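Local coordinates for protein ComZ (Thermus thermophilus, PDB 6QVI) that probably serves as a DNA receptor at the tip of the type IV pilus during natural transformation, joining a pseudopilin-like domain to a beta-solenoid domain, at residues A78-V83 with V91-A96; T155-V160 with A181-Y186; R305-G310 with V375-D380; L401-L406 with F435-D440; G463-G468 with E493-R498. All coordinates share one frame; numbering follows the deposited sequence.

Contact 1 of 5, residues A78-V83 with V91-A96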
# COMPACT_ATOMS: atom_id res chain seq x y z
N ALA A 78 0.72 -24.44 -23.57
CA ALA A 78 1.68 -25.33 -24.23
C ALA A 78 0.98 -26.23 -25.23
O ALA A 78 -0.01 -26.89 -24.89
CB ALA A 78 2.46 -26.20 -23.23
N GLN A 79 1.44 -26.20 -26.46
CA GLN A 79 0.85 -26.99 -27.51
C GLN A 79 1.87 -27.96 -27.99
O GLN A 79 2.94 -27.58 -28.37
CB GLN A 79 0.43 -26.10 -28.64
CG GLN A 79 -0.37 -26.81 -29.69
CD GLN A 79 -1.57 -26.02 -30.11
OE1 GLN A 79 -1.81 -25.82 -31.28
NE2 GLN A 79 -2.35 -25.58 -29.15
N ASN A 80 1.56 -29.24 -27.88
CA ASN A 80 2.43 -30.34 -28.28
C ASN A 80 3.80 -30.38 -27.65
O ASN A 80 4.72 -30.87 -28.22
CB ASN A 80 2.50 -30.43 -29.79
CG ASN A 80 1.16 -30.68 -30.39
OD1 ASN A 80 0.46 -31.55 -29.95
ND2 ASN A 80 0.80 -29.92 -31.37
N GLU A 81 3.91 -29.93 -26.42
CA GLU A 81 5.18 -29.95 -25.76
C GLU A 81 5.50 -31.38 -25.48
O GLU A 81 4.65 -32.10 -25.08
CB GLU A 81 5.05 -29.17 -24.48
CG GLU A 81 6.29 -29.10 -23.62
CD GLU A 81 6.40 -27.80 -22.88
OE1 GLU A 81 5.95 -26.77 -23.41
OE2 GLU A 81 6.94 -27.79 -21.77
N VAL A 82 6.73 -31.80 -25.64
CA VAL A 82 7.02 -33.20 -25.41
C VAL A 82 7.64 -33.57 -24.11
O VAL A 82 8.53 -32.93 -23.64
CB VAL A 82 7.92 -33.76 -26.51
CG1 VAL A 82 7.68 -33.05 -27.82
CG2 VAL A 82 9.36 -33.64 -26.11
N VAL A 83 7.17 -34.65 -23.54
CA VAL A 83 7.71 -35.17 -22.31
C VAL A 83 8.88 -36.04 -22.69
O VAL A 83 8.87 -36.65 -23.72
CB VAL A 83 6.68 -36.05 -21.63
CG1 VAL A 83 7.03 -36.29 -20.19
CG2 VAL A 83 5.33 -35.41 -21.77
N VAL A 91 8.53 -39.39 -25.05
CA VAL A 91 7.67 -40.39 -24.54
C VAL A 91 6.25 -40.01 -24.87
O VAL A 91 5.40 -40.86 -24.92
CB VAL A 91 7.78 -40.48 -23.05
CG1 VAL A 91 6.57 -41.19 -22.51
CG2 VAL A 91 9.04 -41.23 -22.71
N GLY A 92 5.99 -38.73 -25.10
CA GLY A 92 4.66 -38.31 -25.45
C GLY A 92 4.55 -36.83 -25.59
O GLY A 92 5.49 -36.13 -25.37
N ARG A 93 3.40 -36.36 -26.00
CA ARG A 93 3.17 -34.96 -26.12
C ARG A 93 2.01 -34.57 -25.24
O ARG A 93 1.26 -35.40 -24.82
CB ARG A 93 2.83 -34.58 -27.56
CG ARG A 93 3.42 -35.48 -28.63
CD ARG A 93 4.59 -34.83 -29.35
NE ARG A 93 4.19 -33.89 -30.40
CZ ARG A 93 5.05 -33.15 -31.12
NH1 ARG A 93 6.35 -33.26 -30.89
NH2 ARG A 93 4.61 -32.31 -32.04
N TYR A 94 1.87 -33.29 -24.95
CA TYR A 94 0.75 -32.86 -24.16
C TYR A 94 0.39 -31.47 -24.48
O TYR A 94 1.16 -30.75 -25.02
CB TYR A 94 0.96 -33.02 -22.68
CG TYR A 94 2.00 -32.16 -22.11
CD1 TYR A 94 1.86 -30.81 -22.06
CD2 TYR A 94 3.12 -32.70 -21.59
CE1 TYR A 94 2.83 -30.02 -21.51
CE2 TYR A 94 4.09 -31.92 -21.06
CZ TYR A 94 3.93 -30.59 -21.03
OH TYR A 94 4.91 -29.85 -20.49
N THR A 95 -0.82 -31.11 -24.16
CA THR A 95 -1.23 -29.78 -24.41
C THR A 95 -1.88 -29.15 -23.23
O THR A 95 -2.92 -29.57 -22.83
CB THR A 95 -2.14 -29.70 -25.58
OG1 THR A 95 -1.36 -29.85 -26.75
CG2 THR A 95 -2.77 -28.38 -25.61
N ALA A 96 -1.29 -28.09 -22.69
CA ALA A 96 -1.82 -27.49 -21.48
C ALA A 96 -2.57 -26.22 -21.87
O ALA A 96 -2.02 -25.37 -22.58
CB ALA A 96 -0.72 -27.18 -20.46
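Residues 78-83 and 91-96 run antiparallel, with hydrogen-bonded pairs at Ala78-Ala96 and Glu81-Tyr94 and a shift of one residue between them. Ala96 N reaches Ala78 O at 2.8 Å, and Tyr94 N reaches Glu81 O at 3.0 Å. The extra residue belongs to a G1 beta bulge, in which Asn80 and Glu81 both face Tyr94, and Thr95 helps to hold it: its OG1 accepts an almost straight bond from Asn80 N (3.2 Å, 176° at the hydrogen). The sheet of this hairpin packs against helix 12-40, a setting that fits the pseudopilin-like domain. Tyr94 stands on the face turned to that helix. With CG between its own backbone N and carbonyl carbon (chi1 66°), the ring rises beside Glu81, whose CB makes an off-centre CH-pi contact 4.2 Å from the ring centroid. Val83 CG2 meets the ring edge at Tyr94 CD2, 3.5 Å away. The Glu81 chain lies alongside the ring and points the same way, its carboxylate forming a salt bridge with Lys27 of the helix. On the other face of the hairpin, the bent Arg93 chain lays its guanidinium over Asn80 O, 3.7 Å from the group's plane, while Val82 CG1 approaches Arg93 NH1 obliquely at 3.4 Å.

Contact 2 of 5, residues T155-V160 with A181-Y186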
# COMPACT_ATOMS: atom_id res chain seq x y z
N THR A 155 -4.91 18.38 -5.09
CA THR A 155 -4.47 17.86 -6.35
C THR A 155 -3.74 16.65 -5.84
O THR A 155 -2.74 16.78 -5.19
CB THR A 155 -3.60 18.81 -7.16
OG1 THR A 155 -2.32 18.23 -7.39
CG2 THR A 155 -3.43 20.07 -6.47
N ILE A 156 -4.23 15.48 -6.18
CA ILE A 156 -3.75 14.21 -5.64
C ILE A 156 -3.15 13.42 -6.79
O ILE A 156 -3.89 12.98 -7.70
CB ILE A 156 -4.86 13.38 -4.95
CG1 ILE A 156 -5.51 14.10 -3.78
CG2 ILE A 156 -4.36 12.00 -4.55
CD1 ILE A 156 -6.94 14.54 -4.11
N ARG A 157 -1.84 13.20 -6.76
CA ARG A 157 -1.23 12.39 -7.81
C ARG A 157 -1.12 10.98 -7.24
O ARG A 157 -0.16 10.62 -6.55
CB ARG A 157 0.09 13.01 -8.24
CG ARG A 157 -0.07 14.50 -8.23
CD ARG A 157 0.91 15.25 -9.06
NE ARG A 157 0.55 15.07 -10.44
CZ ARG A 157 0.66 16.03 -11.35
NH1 ARG A 157 1.12 17.22 -10.98
NH2 ARG A 157 0.30 15.80 -12.61
N GLY A 158 -2.15 10.17 -7.52
CA GLY A 158 -2.27 8.84 -6.98
C GLY A 158 -3.71 8.50 -6.63
O GLY A 158 -4.62 9.32 -6.84
N GLY A 159 -3.97 7.31 -6.10
CA GLY A 159 -5.33 6.94 -5.83
C GLY A 159 -5.84 7.59 -4.57
O GLY A 159 -5.07 8.12 -3.77
N VAL A 160 -7.15 7.54 -4.40
CA VAL A 160 -7.78 7.98 -3.19
C VAL A 160 -8.83 6.94 -2.85
O VAL A 160 -9.72 6.72 -3.60
CB VAL A 160 -8.38 9.39 -3.19
CG1 VAL A 160 -7.92 10.24 -4.33
CG2 VAL A 160 -9.86 9.37 -3.11
N ALA A 181 -8.46 17.57 -8.13
CA ALA A 181 -7.86 16.95 -9.30
C ALA A 181 -7.11 15.73 -8.81
O ALA A 181 -6.36 15.81 -7.83
CB ALA A 181 -6.91 17.90 -10.04
N LEU A 182 -7.25 14.64 -9.57
CA LEU A 182 -6.66 13.35 -9.22
C LEU A 182 -5.98 12.85 -10.48
O LEU A 182 -6.64 12.59 -11.49
CB LEU A 182 -7.72 12.39 -8.71
CG LEU A 182 -7.37 11.09 -7.97
CD1 LEU A 182 -8.64 10.46 -7.46
CD2 LEU A 182 -6.67 10.12 -8.92
N TYR A 183 -4.66 12.74 -10.43
CA TYR A 183 -3.87 12.38 -11.59
C TYR A 183 -3.17 11.05 -11.38
O TYR A 183 -2.97 10.59 -10.25
CB TYR A 183 -2.86 13.49 -11.90
CG TYR A 183 -3.50 14.84 -12.15
CD1 TYR A 183 -4.81 14.92 -12.61
CD2 TYR A 183 -2.79 16.03 -11.92
CE1 TYR A 183 -5.41 16.15 -12.86
CE2 TYR A 183 -3.39 17.28 -12.16
CZ TYR A 183 -4.69 17.32 -12.62
OH TYR A 183 -5.32 18.52 -12.87
N ASN A 184 -2.71 10.47 -12.49
CA ASN A 184 -2.06 9.17 -12.46
C ASN A 184 -0.63 9.25 -12.96
O ASN A 184 -0.06 8.27 -13.44
CB ASN A 184 -2.85 8.09 -13.19
CG ASN A 184 -2.23 6.74 -13.00
OD1 ASN A 184 -2.42 6.10 -11.96
ND2 ASN A 184 -1.48 6.28 -14.01
N ARG A 185 -0.04 10.43 -12.86
CA ARG A 185 1.39 10.56 -13.04
C ARG A 185 1.86 11.80 -12.31
O ARG A 185 1.06 12.64 -11.88
CB ARG A 185 1.72 10.60 -14.54
CG ARG A 185 0.80 11.53 -15.31
CD ARG A 185 1.51 12.31 -16.38
NE ARG A 185 2.11 13.51 -15.82
CZ ARG A 185 3.26 14.02 -16.22
NH1 ARG A 185 3.94 13.42 -17.19
NH2 ARG A 185 3.74 15.12 -15.65
N TYR A 186 3.18 11.89 -12.15
CA TYR A 186 3.84 13.01 -11.50
C TYR A 186 5.21 13.11 -12.14
O TYR A 186 5.72 12.15 -12.72
CB TYR A 186 3.92 12.88 -9.96
CG TYR A 186 4.87 11.80 -9.47
CD1 TYR A 186 4.39 10.66 -8.84
CD2 TYR A 186 6.25 11.92 -9.61
CE1 TYR A 186 5.26 9.67 -8.40
CE2 TYR A 186 7.11 10.94 -9.19
CZ TYR A 186 6.62 9.82 -8.57
OH TYR A 186 7.51 8.86 -8.14
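Two parallel strands of the beta-solenoid domain meet here in exact step, Thr155 beside Ala181, Ile156 beside Leu182 and Arg157 beside Tyr183. Such stacking of like-directed strands is how a solenoid builds its faces. Ile156 is held through both its polar backbone atoms: its N donates to Ala181 O at 2.7 Å, and its O accepts from Tyr183 N at 2.8 Å. Gly158 N then bonds to Tyr183 O as the first chain leaves the strand, at a phi that side chains seldom tolerate. On the Ile156 and Leu182 face, the leucine's branches reach Val160 CG1 and Gly158 O.

The other face carries Arg157, whose side chain does most of the work. CG lies opposite the carbonyl carbon (chi1 -38°) and the chain bends at chi3, which brings NE to Arg185 O at 2.9 Å. The bond is bent, 132° at the hydrogen, with the oxygen well out of the guanidinium plane. One face of that group receives Tyr183 CD2, set toward its rim, the two planes standing 59° apart; Tyr186 CA lies over the opposite face. Tyr183 OH is itself bonded to Gln226. A guanidinium held between the Tyr183 ring and the main chain at Tyr186, and tied to a carbonyl, should be restrained in rotation; that carbonyl, with the Glu493 side chain close to Arg157, probably eases the nearness of the Arg185 charge.

Contact 3 of 5, residues R305-G310 with V375-D380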
# COMPACT_ATOMS: atom_id res chain seq x y z
N ARG A 305 10.67 3.78 23.91
CA ARG A 305 9.28 3.98 24.19
C ARG A 305 9.10 4.67 25.50
O ARG A 305 9.52 4.17 26.50
CB ARG A 305 8.59 2.65 24.26
CG ARG A 305 7.28 2.73 24.96
CD ARG A 305 6.36 1.67 24.48
NE ARG A 305 5.25 1.53 25.37
CZ ARG A 305 5.15 0.55 26.23
NH1 ARG A 305 6.08 -0.34 26.27
NH2 ARG A 305 4.12 0.46 27.02
N ILE A 306 8.45 5.82 25.49
CA ILE A 306 8.23 6.61 26.69
C ILE A 306 6.78 6.91 26.91
O ILE A 306 6.11 7.24 26.00
CB ILE A 306 8.89 7.97 26.52
CG1 ILE A 306 10.31 7.79 26.07
CG2 ILE A 306 8.90 8.73 27.81
CD1 ILE A 306 11.09 9.06 26.15
N GLN A 307 6.30 6.80 28.13
CA GLN A 307 4.92 7.08 28.40
C GLN A 307 4.81 8.28 29.27
O GLN A 307 5.73 8.63 29.94
CB GLN A 307 4.27 5.96 29.16
CG GLN A 307 4.61 4.58 28.71
CD GLN A 307 3.47 3.64 28.94
OE1 GLN A 307 2.91 3.13 28.00
NE2 GLN A 307 3.12 3.43 30.18
N ARG A 308 3.65 8.88 29.28
CA ARG A 308 3.47 10.04 30.09
C ARG A 308 2.09 10.20 30.59
O ARG A 308 1.24 10.64 29.90
CB ARG A 308 3.79 11.27 29.32
CG ARG A 308 3.26 12.48 30.02
CD ARG A 308 3.97 13.69 29.52
NE ARG A 308 3.01 14.76 29.37
CZ ARG A 308 3.14 15.92 29.97
NH1 ARG A 308 4.16 16.15 30.78
NH2 ARG A 308 2.24 16.86 29.80
N ILE A 309 1.93 9.88 31.84
CA ILE A 309 0.70 9.96 32.59
C ILE A 309 0.86 11.20 33.46
O ILE A 309 1.67 11.21 34.39
CB ILE A 309 0.47 8.69 33.42
CG1 ILE A 309 0.24 7.48 32.53
CG2 ILE A 309 -0.65 8.88 34.40
CD1 ILE A 309 1.49 6.64 32.33
N GLY A 310 0.11 12.27 33.13
CA GLY A 310 0.16 13.58 33.78
C GLY A 310 1.51 14.28 33.70
O GLY A 310 1.92 14.73 32.63
N VAL A 375 8.35 5.28 19.99
CA VAL A 375 6.99 5.73 20.22
C VAL A 375 6.83 6.44 21.54
O VAL A 375 7.20 5.91 22.55
CB VAL A 375 5.97 4.59 20.10
CG1 VAL A 375 6.64 3.28 20.15
CG2 VAL A 375 4.93 4.65 21.19
N LEU A 376 6.24 7.62 21.48
CA LEU A 376 5.98 8.47 22.63
C LEU A 376 4.52 8.51 22.91
O LEU A 376 3.79 8.99 22.13
CB LEU A 376 6.40 9.87 22.29
CG LEU A 376 7.66 9.85 21.48
CD1 LEU A 376 8.09 11.24 21.12
CD2 LEU A 376 8.74 9.15 22.25
N GLU A 377 4.08 8.01 24.04
CA GLU A 377 2.68 8.03 24.34
C GLU A 377 2.34 9.14 25.28
O GLU A 377 2.98 9.30 26.27
CB GLU A 377 2.26 6.72 24.96
CG GLU A 377 2.70 5.51 24.18
CD GLU A 377 2.22 4.20 24.77
OE1 GLU A 377 1.03 4.03 25.04
OE2 GLU A 377 3.06 3.33 24.96
N GLY A 378 1.31 9.90 24.97
CA GLY A 378 0.86 11.00 25.80
C GLY A 378 1.76 12.18 25.65
O GLY A 378 1.93 12.95 26.55
N ILE A 379 2.29 12.33 24.47
CA ILE A 379 3.27 13.36 24.17
C ILE A 379 2.93 13.86 22.78
O ILE A 379 2.55 13.07 21.92
CB ILE A 379 4.71 12.80 24.20
CG1 ILE A 379 5.20 12.60 25.64
CG2 ILE A 379 5.66 13.69 23.39
CD1 ILE A 379 6.54 11.89 25.72
N ASP A 380 2.93 15.17 22.60
CA ASP A 380 2.84 15.70 21.25
C ASP A 380 4.25 15.96 20.73
O ASP A 380 5.22 16.04 21.48
CB ASP A 380 1.98 16.97 21.24
CG ASP A 380 0.49 16.64 21.41
OD1 ASP A 380 -0.36 17.55 21.62
OD2 ASP A 380 0.16 15.44 21.31
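Val375 O opens the contact by accepting a hydrogen bond from Ile306 N at 3.2 Å, while Arg305 CA also approaches it. These are parallel strands of the beta-solenoid domain, 8° apart in direction, and strand 398-406 continues the stack on the far side of strand 374-377. Leu376 comes next, on the face it shares with Ile306; its CD2 lies 4.3 Å from Ile306 CG1, and both side chains are buried. Glu377 then draws the strands together twice. Its N bonds to Ile306 O at 2.9 Å, and its side chain swings out on the opposite face from Leu376. There CG sits beside the backbone N (chi1 -51°) and the chain runs on extended, so that OE2 meets Arg305 NE in a salt bridge of 2.9 Å. That bond is nearly straight at 169°, enters at the edge of the guanidinium in its plane, and finds the carboxylate almost coplanar with it. Glu377 OE1 has a weak hydrogen bond from Gln299, so a donor meets each carboxylate oxygen; Arg305 NH2 separately bonds Gln307 OE1, an acceptor beside OE2 but not bonded to it. Gly378, at positive phi, takes the chain away from the strand and presents its O toward the edge of the Arg308 guanidinium. Ile379 follows, resting CG1 on Arg308 CB at 4.2 Å and pointing CD1 toward Ile306 CG2 at 4.5 Å.

Contact 4 of 5, residues L401-L406 with F435-D440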
# COMPACT_ATOMS: atom_id res chain seq x y z
N LEU A 401 8.31 6.92 13.86
CA LEU A 401 8.07 7.74 15.03
C LEU A 401 6.58 7.65 15.30
O LEU A 401 5.77 8.04 14.45
CB LEU A 401 8.43 9.20 14.78
CG LEU A 401 8.47 10.17 15.97
CD1 LEU A 401 9.02 11.50 15.45
CD2 LEU A 401 7.12 10.35 16.78
N ALA A 402 6.21 7.21 16.49
CA ALA A 402 4.81 7.20 16.87
C ALA A 402 4.59 8.20 17.98
O ALA A 402 5.34 8.22 18.96
CB ALA A 402 4.35 5.83 17.33
N VAL A 403 3.54 9.00 17.84
CA VAL A 403 3.00 9.79 18.92
C VAL A 403 1.60 9.26 19.15
O VAL A 403 0.72 9.39 18.29
CB VAL A 403 2.99 11.30 18.63
CG1 VAL A 403 4.38 11.91 18.76
CG2 VAL A 403 2.50 11.54 17.21
N LEU A 404 1.40 8.61 20.29
CA LEU A 404 0.14 7.98 20.63
C LEU A 404 -0.56 8.73 21.76
O LEU A 404 0.08 9.41 22.57
CB LEU A 404 0.38 6.53 21.04
CG LEU A 404 1.22 5.67 20.08
CD1 LEU A 404 1.19 4.26 20.59
CD2 LEU A 404 0.74 5.76 18.62
N LYS A 405 -1.87 8.58 21.83
CA LYS A 405 -2.59 9.17 22.94
C LYS A 405 -2.47 8.29 24.17
O LYS A 405 -2.38 7.07 24.08
CB LYS A 405 -4.07 9.38 22.61
CG LYS A 405 -4.31 10.31 21.46
CD LYS A 405 -5.81 10.57 21.34
CE LYS A 405 -6.10 11.60 20.27
NZ LYS A 405 -7.55 11.86 20.17
N LEU A 406 -2.46 8.91 25.33
CA LEU A 406 -2.43 8.19 26.59
C LEU A 406 -3.33 8.95 27.55
O LEU A 406 -3.04 10.10 27.87
CB LEU A 406 -1.01 8.07 27.12
CG LEU A 406 -0.86 7.11 28.30
CD1 LEU A 406 -1.71 5.81 28.12
CD2 LEU A 406 0.63 6.79 28.56
N PHE A 435 5.51 8.15 10.02
CA PHE A 435 4.94 8.84 11.16
C PHE A 435 3.57 8.28 11.46
O PHE A 435 2.67 8.33 10.61
CB PHE A 435 4.88 10.34 10.91
CG PHE A 435 6.23 10.97 10.87
CD1 PHE A 435 6.77 11.54 12.02
CD2 PHE A 435 6.98 10.96 9.70
CE1 PHE A 435 8.02 12.10 12.00
CE2 PHE A 435 8.24 11.52 9.68
CZ PHE A 435 8.75 12.10 10.84
N VAL A 436 3.39 7.78 12.68
CA VAL A 436 2.09 7.36 13.17
C VAL A 436 1.69 8.38 14.22
O VAL A 436 2.45 8.63 15.17
CB VAL A 436 2.13 5.93 13.74
CG1 VAL A 436 0.76 5.51 14.28
CG2 VAL A 436 2.59 4.96 12.67
N ALA A 437 0.54 9.01 14.01
CA ALA A 437 -0.02 9.93 15.00
C ALA A 437 -1.45 9.49 15.30
O ALA A 437 -2.30 9.51 14.40
CB ALA A 437 0.01 11.37 14.48
N GLU A 438 -1.72 9.14 16.55
CA GLU A 438 -3.07 8.71 16.90
C GLU A 438 -4.03 9.87 16.85
O GLU A 438 -5.24 9.67 16.66
CB GLU A 438 -3.07 8.03 18.28
CG GLU A 438 -4.46 7.75 18.85
CD GLU A 438 -4.46 6.83 20.11
OE1 GLU A 438 -5.56 6.33 20.48
OE2 GLU A 438 -3.38 6.59 20.72
N GLY A 439 -3.52 11.09 16.97
CA GLY A 439 -4.37 12.26 16.94
C GLY A 439 -4.31 12.89 15.56
O GLY A 439 -4.55 12.20 14.55
N ASP A 440 -4.00 14.18 15.50
CA ASP A 440 -3.97 14.95 14.27
C ASP A 440 -2.55 15.21 13.78
O ASP A 440 -1.59 15.20 14.55
CB ASP A 440 -4.68 16.29 14.48
CG ASP A 440 -6.16 16.14 14.75
OD1 ASP A 440 -6.66 14.99 14.78
OD2 ASP A 440 -6.82 17.19 14.95
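Glu438 reaches across to Lys405 not through the ammonium group but through the main chain: its OE2 accepts the hydrogen of Lys405 N at 2.7 Å. Two torsions explain the reach. With CG opposite the backbone N (chi1 170°) and chi2 at 169°, the glutamate stretches to its full length, and OE2 takes the bond that Glu438 O would receive if the parallel pairing ran on. The donor stands well above the carboxylate plane, 47° out of it. Lys405, also extended, passes the acid at about a right angle, laying its CG 3.7 Å from Glu438 CG and carrying CE on to Gly439 CA.

Before this point, strands 401-406 and 435-437 pair in regular parallel fashion. Val436 is gripped at both polar atoms, its N by Leu401 O and its O by Val403 N, and Glu438 N makes the last bond between main chains, to Val403 O at 3.0 Å. One face of the pair carries Leu401, Val403, Phe435 and Ala437. Leu401 CD1 comes obliquely onto Phe435 CE1 at 3.6 Å, and Val403 CG2 touches Ala437 CB at 3.7 Å. Across the sheet, Ala402 CB lies beside CB of Val436, whose CG1 also meets Leu404 CD2. This is the stacked-strand construction of the beta-solenoid domain. Because Glu438 OE2 also forms a salt bridge with Arg295, the carboxylate probably stays ionised while it continues the pairing beyond the end of its own strand.

Contact 5 of 5, residues G463-G468 with E493-R498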
# COMPACT_ATOMS: atom_id res chain seq x y z
N GLY A 463 -0.46 25.03 -0.98
CA GLY A 463 0.86 25.27 -1.52
C GLY A 463 1.90 24.25 -1.15
O GLY A 463 2.94 24.15 -1.82
N ASN A 464 1.67 23.52 -0.07
CA ASN A 464 2.60 22.54 0.43
C ASN A 464 2.24 21.18 -0.12
O ASN A 464 1.07 20.87 -0.34
CB ASN A 464 2.55 22.56 1.96
CG ASN A 464 2.76 23.98 2.49
OD1 ASN A 464 1.97 24.86 2.18
ND2 ASN A 464 3.75 24.18 3.31
N VAL A 465 3.26 20.38 -0.36
CA VAL A 465 3.09 19.08 -0.99
C VAL A 465 3.71 18.01 -0.09
O VAL A 465 4.77 18.22 0.50
CB VAL A 465 3.64 19.07 -2.44
CG1 VAL A 465 5.10 19.40 -2.48
CG2 VAL A 465 3.39 17.74 -3.13
N LEU A 466 3.01 16.89 0.04
CA LEU A 466 3.49 15.75 0.81
C LEU A 466 3.73 14.60 -0.15
O LEU A 466 2.84 14.25 -0.94
CB LEU A 466 2.49 15.34 1.88
CG LEU A 466 2.82 14.04 2.57
CD1 LEU A 466 4.18 14.12 3.27
CD2 LEU A 466 1.75 13.85 3.55
N PHE A 467 4.94 14.07 -0.12
CA PHE A 467 5.30 12.92 -0.92
C PHE A 467 5.36 11.69 -0.03
O PHE A 467 5.97 11.73 1.04
CB PHE A 467 6.64 13.13 -1.62
CG PHE A 467 6.75 14.46 -2.31
CD1 PHE A 467 6.65 14.55 -3.69
CD2 PHE A 467 7.02 15.61 -1.59
CE1 PHE A 467 6.78 15.78 -4.33
CE2 PHE A 467 7.16 16.84 -2.23
CZ PHE A 467 7.04 16.92 -3.61
N GLY A 468 4.77 10.61 -0.50
CA GLY A 468 4.61 9.45 0.34
C GLY A 468 3.17 9.01 0.24
O GLY A 468 2.78 8.46 -0.80
N GLU A 493 -1.39 19.57 -2.16
CA GLU A 493 -1.14 18.46 -3.07
C GLU A 493 -0.47 17.29 -2.37
O GLU A 493 0.38 17.47 -1.50
CB GLU A 493 -0.33 18.95 -4.30
CG GLU A 493 0.45 17.85 -5.03
CD GLU A 493 1.08 18.31 -6.34
OE1 GLU A 493 0.86 19.46 -6.79
OE2 GLU A 493 1.75 17.47 -6.98
N VAL A 494 -0.84 16.08 -2.77
CA VAL A 494 -0.24 14.87 -2.24
C VAL A 494 0.28 14.06 -3.41
O VAL A 494 -0.45 13.83 -4.38
CB VAL A 494 -1.21 14.01 -1.40
CG1 VAL A 494 -0.46 12.82 -0.77
CG2 VAL A 494 -1.94 14.84 -0.32
N VAL A 495 1.51 13.60 -3.31
CA VAL A 495 2.13 12.88 -4.41
C VAL A 495 2.44 11.48 -3.92
O VAL A 495 3.28 11.29 -3.04
CB VAL A 495 3.39 13.60 -4.89
CG1 VAL A 495 4.08 12.80 -5.99
CG2 VAL A 495 2.99 14.99 -5.39
N TYR A 496 1.73 10.51 -4.48
CA TYR A 496 1.92 9.15 -4.02
C TYR A 496 3.23 8.62 -4.58
O TYR A 496 3.42 8.58 -5.80
CB TYR A 496 0.74 8.28 -4.41
CG TYR A 496 1.02 6.82 -4.14
CD1 TYR A 496 0.60 5.85 -5.02
CD2 TYR A 496 1.63 6.40 -2.96
CE1 TYR A 496 0.83 4.53 -4.77
CE2 TYR A 496 1.88 5.06 -2.71
CZ TYR A 496 1.47 4.13 -3.62
OH TYR A 496 1.70 2.80 -3.38
N ILE A 497 4.11 8.19 -3.69
CA ILE A 497 5.36 7.56 -4.08
C ILE A 497 5.39 6.17 -3.46
O ILE A 497 5.51 6.04 -2.23
CB ILE A 497 6.57 8.38 -3.64
CG1 ILE A 497 6.56 9.74 -4.31
CG2 ILE A 497 7.86 7.66 -3.97
CD1 ILE A 497 7.82 10.56 -4.02
N ARG A 498 5.32 5.15 -4.30
CA ARG A 498 5.34 3.78 -3.81
C ARG A 498 6.64 3.53 -3.06
O ARG A 498 7.70 3.98 -3.47
CB ARG A 498 5.22 2.83 -5.00
CG ARG A 498 5.79 1.43 -4.80
CD ARG A 498 5.77 0.63 -6.12
NE ARG A 498 4.48 0.00 -6.40
CZ ARG A 498 4.07 -0.38 -7.60
NH1 ARG A 498 4.84 -0.21 -8.67
NH2 ARG A 498 2.88 -0.96 -7.75
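Leu466 O receives Val495 N in the shortest polar bond of the contact, 2.8 Å and nearly straight at 172°. The same peptide alternation runs along both strands: Leu466 N donates to Glu493 O, and Gly468 N to Val495 O at 3.0 Å. As the first chain turns its corner, a turn suited to a residue without a CB, Gly468 O still accepts from Ile497 N at 3.2 Å, now in the carbonyl plane and on a lone pair. That oxygen also lies in the plane of the Tyr496 ring, 3.2 Å from CD2 at its edge.

The side chains of one face touch in a row, Glu493 joining by its CG. Val465 CG2, opposite its own backbone N, is touched by Glu493 CG at 3.5 Å and by Val495 CG2 at 3.6 Å, and it also lies over the rim of one face of the Phe467 ring. With CG beside the backbone N (chi1 -48°), that ring is laid alongside Val495 and points the same way, its CD1 3.6 Å from Val495 CB. Ile497 CD1 packs against Phe467 CB at 3.7 Å. Tyr191 also packs on this face, meeting the Phe467 ring edge-to-face and holding the Glu493 carboxylate by a hydrogen bond. On the other face Leu466 and Val494 are both buried. Strands 447-449 and 153-157 flank the pair on its two sides, so each strand here has parallel neighbours, as in the stacked coils of a beta-solenoid.

Contact 1 stands apart, probably in the pseudopilin-like domain, its centre about 47 Å from that of contact 2 and about 66 Å from that of contact 3, whereas contacts 2 to 5 lie among the stacked parallel strands of the beta-solenoid domain. Contacts 2 and 5 share a sheet, with centres about 9 Å apart: Arg157 N and O probably bond to Val494 O and Tyr496 N, and Arg157 CD packs against Glu493 OE2. Contacts 3 and 4 are joined likewise, about 10 Å between centres, by probable bonds from Leu376 N to Ala402 O and from Gly378 N to Leu404 O. Between these pairs, contacts 4 and 5 approach to about 8 Å at their nearest atoms without touching.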